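PDB 6SMT: 6-phosphogluconate dehydrogenase, NAD-binding from Mycolicibacterium smegmatis MC2 155, which probably reduces imines with S-selectivity using NADPH, which it binds between the two subunits of its dimer. Local coordinates for residues Ala239-Val244 and Gly270-Thr275. Residues are numbered along the deposited sequence; the frame is centred on the assembly and turned at random. Where two conformers were deposited one is given.
Sequences ASVSSV and GYVDAT. With NDP (NADPH dihydro-nicotinamide-adenine-dinucleotide phosphate), chain F.
Val241 and Thr275 meet methyl to methyl where helix 241-257 packs on helix 263-280 in the all-helical C-terminal domain of this imine reductase, a reductive aminase-like domain. Val241 CG1 comes within 3.7 Å of Thr275 CG2, the two side chains crossing at about a right angle, and CG2 of the same valine also borders that methyl. Val272, one turn earlier on its helix, sends CG1 between Val241 and Val244: it stands 4.2 Å from Val241 CG1 and 4.1 Å from Val244 CG1. In both Val241 and Val272, CG1 lies anti to the backbone N (chi1 173° and 171°), which turns these methyls into the interface. No hydrogen bond crosses this buried, apolar seam.

The Thr275 hydroxyl is turned back onto its own helix, where OG1 donates a 2.8 Å hydrogen bond to Tyr271 O, while CG2 faces Val241; Thr275 N reaches the same oxygen from the opposite face of the carbonyl plane. Farther out, Trp184 of the second subunit packs on Val244, while Asp273 forms salt bridges with Arg249 and Arg269.

The polar side of helix 241-257 serves the cofactor. Ser240 is its N-cap, with OG accepting from Ser243 N at 3.1 Å and an N-H...O angle of 152°. The pyrophosphate of NADPH lies alongside this first turn and is met there by the Ser243 side chain; Asn40, Thr42 and Lys45 of the second subunit also bind the cofactor. Ser243 leaves the backbone away from helix 263-280, and its OG donates a 2.6 Å hydrogen bond to O1A of NADPH.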
# COMPACT_ATOMS: atom_id res chain seq x y z
N ALA B 239 -9.98 10.44 11.35
CA ALA B 239 -8.64 9.97 11.82
C ALA B 239 -7.70 11.19 11.64
O ALA B 239 -7.40 11.57 10.49
CB ALA B 239 -8.16 8.80 11.03
N SER B 240 -7.25 11.71 12.75
CA SER B 240 -6.54 13.01 12.73
C SER B 240 -5.03 12.82 12.53
O SER B 240 -4.39 11.78 12.87
CB SER B 240 -6.76 13.80 13.92
OG SER B 240 -6.04 13.25 15.05
N VAL B 241 -4.40 13.87 11.99
CA VAL B 241 -2.95 13.95 11.89
C VAL B 241 -2.26 13.81 13.24
O VAL B 241 -1.22 13.12 13.34
CB VAL B 241 -2.57 15.28 11.22
CG1 VAL B 241 -1.11 15.54 11.22
CG2 VAL B 241 -3.18 15.30 9.80
N SER B 242 -2.80 14.45 14.29
CA SER B 242 -2.22 14.35 15.65
C SER B 242 -2.21 12.88 16.10
O SER B 242 -1.24 12.41 16.69
CB SER B 242 -2.93 15.22 16.60
OG SER B 242 -4.32 14.89 16.75
N SER B 243 -3.24 12.12 15.76
CA SER B 243 -3.28 10.71 16.16
C SER B 243 -2.17 9.93 15.47
O SER B 243 -1.48 9.10 16.09
CB SER B 243 -4.70 10.15 15.88
OG SER B 243 -4.79 8.82 16.42
N VAL B 244 -2.00 10.12 14.15
CA VAL B 244 -0.93 9.38 13.45
C VAL B 244 0.43 9.87 13.87
O VAL B 244 1.37 9.10 13.83
CB VAL B 244 -1.13 9.28 11.95
CG1 VAL B 244 -0.99 10.52 11.31
CG2 VAL B 244 -0.19 8.25 11.34
N GLY B 270 8.37 12.71 9.22
CA GLY B 270 8.70 14.12 8.97
C GLY B 270 7.60 14.91 8.36
O GLY B 270 7.32 16.06 8.79
N TYR B 271 6.79 14.34 7.45
CA TYR B 271 5.67 15.02 6.86
C TYR B 271 4.57 15.23 7.91
O TYR B 271 3.91 16.25 7.93
CB TYR B 271 5.09 14.26 5.67
CG TYR B 271 6.10 13.83 4.64
CD1 TYR B 271 7.11 14.64 4.15
CD2 TYR B 271 6.06 12.56 4.12
CE1 TYR B 271 8.04 14.18 3.22
CE2 TYR B 271 6.94 12.09 3.16
CZ TYR B 271 7.96 12.92 2.72
OH TYR B 271 8.86 12.45 1.79
N VAL B 272 4.27 14.17 8.67
CA VAL B 272 3.25 14.26 9.74
C VAL B 272 3.59 15.35 10.75
O VAL B 272 2.74 16.19 11.03
CB VAL B 272 3.10 12.87 10.39
CG1 VAL B 272 2.23 13.00 11.62
CG2 VAL B 272 2.54 11.87 9.43
N ASP B 273 4.82 15.37 11.19
CA ASP B 273 5.24 16.36 12.18
C ASP B 273 5.16 17.77 11.55
O ASP B 273 4.83 18.71 12.31
CB ASP B 273 6.61 16.04 12.70
CG ASP B 273 6.69 14.87 13.65
OD1 ASP B 273 5.59 14.42 14.10
OD2 ASP B 273 7.86 14.46 13.96
N ALA B 274 5.58 17.94 10.32
CA ALA B 274 5.45 19.25 9.70
C ALA B 274 4.01 19.69 9.60
O ALA B 274 3.70 20.86 9.76
CB ALA B 274 6.11 19.20 8.39
N THR B 275 3.06 18.75 9.39
CA THR B 275 1.67 19.09 9.30
C THR B 275 1.14 19.56 10.67
O THR B 275 0.34 20.49 10.74
CB THR B 275 0.89 17.86 8.81
OG1 THR B 275 1.39 17.46 7.53
CG2 THR B 275 -0.58 18.13 8.62
PA NDP F . -7.23 9.92 18.82
O1A NDP F . -6.23 8.87 18.59
O2A NDP F . -7.08 11.25 18.17
O5B NDP F . -7.34 10.14 20.37
C5B NDP F . -8.23 11.19 20.88
C4B NDP F . -8.81 10.76 22.19
O4B NDP F . -7.75 10.56 23.18
C3B NDP F . -9.75 11.83 22.79
O3B NDP F . -10.76 11.17 23.54
C2B NDP F . -8.79 12.59 23.69
O2B NDP F . -9.38 13.35 24.71
C1B NDP F . -8.04 11.40 24.27
N9A NDP F . -6.80 11.74 24.95
C8A NDP F . -5.64 12.23 24.39
N7A NDP F . -4.70 12.47 25.31
C5A NDP F . -5.31 12.22 26.51
C6A NDP F . -4.90 12.29 27.87
N6A NDP F . -3.66 12.64 28.23
N1A NDP F . -5.79 11.99 28.81
C2A NDP F . -7.03 11.62 28.46
N3A NDP F . -7.51 11.45 27.23
C4A NDP F . -6.62 11.77 26.31
O3 NDP F . -8.75 9.43 18.53
PN NDP F . -9.46 8.29 17.71
O1N NDP F . -10.83 8.21 18.26
O2N NDP F . -9.27 8.59 16.28
O5D NDP F . -8.63 7.00 17.99
C5D NDP F . -8.57 6.41 19.32
C4D NDP F . -7.69 5.19 19.24
O4D NDP F . -8.30 4.25 18.31
C3D NDP F . -6.28 5.44 18.73
O3D NDP F . -5.32 4.74 19.52
C2D NDP F . -6.33 5.01 17.28
O2D NDP F . -5.10 4.55 16.75
C1D NDP F . -7.36 3.86 17.36
N1N NDP F . -8.03 3.64 16.06
C2N NDP F . -8.68 4.66 15.43
C3N NDP F . -9.27 4.48 14.20
C7N NDP F . -9.93 5.59 13.52
O7N NDP F . -10.38 5.32 12.37
N7N NDP F . -10.12 6.79 14.03
C4N NDP F . -9.14 3.18 13.54
C5N NDP F . -8.51 2.16 14.30
C6N NDP F . -8.00 2.39 15.49
P2B NDP F . -9.92 14.85 24.31
O1X NDP F . -11.22 14.66 23.54
O2X NDP F . -10.11 15.49 25.63
O3X NDP F . -8.84 15.52 23.47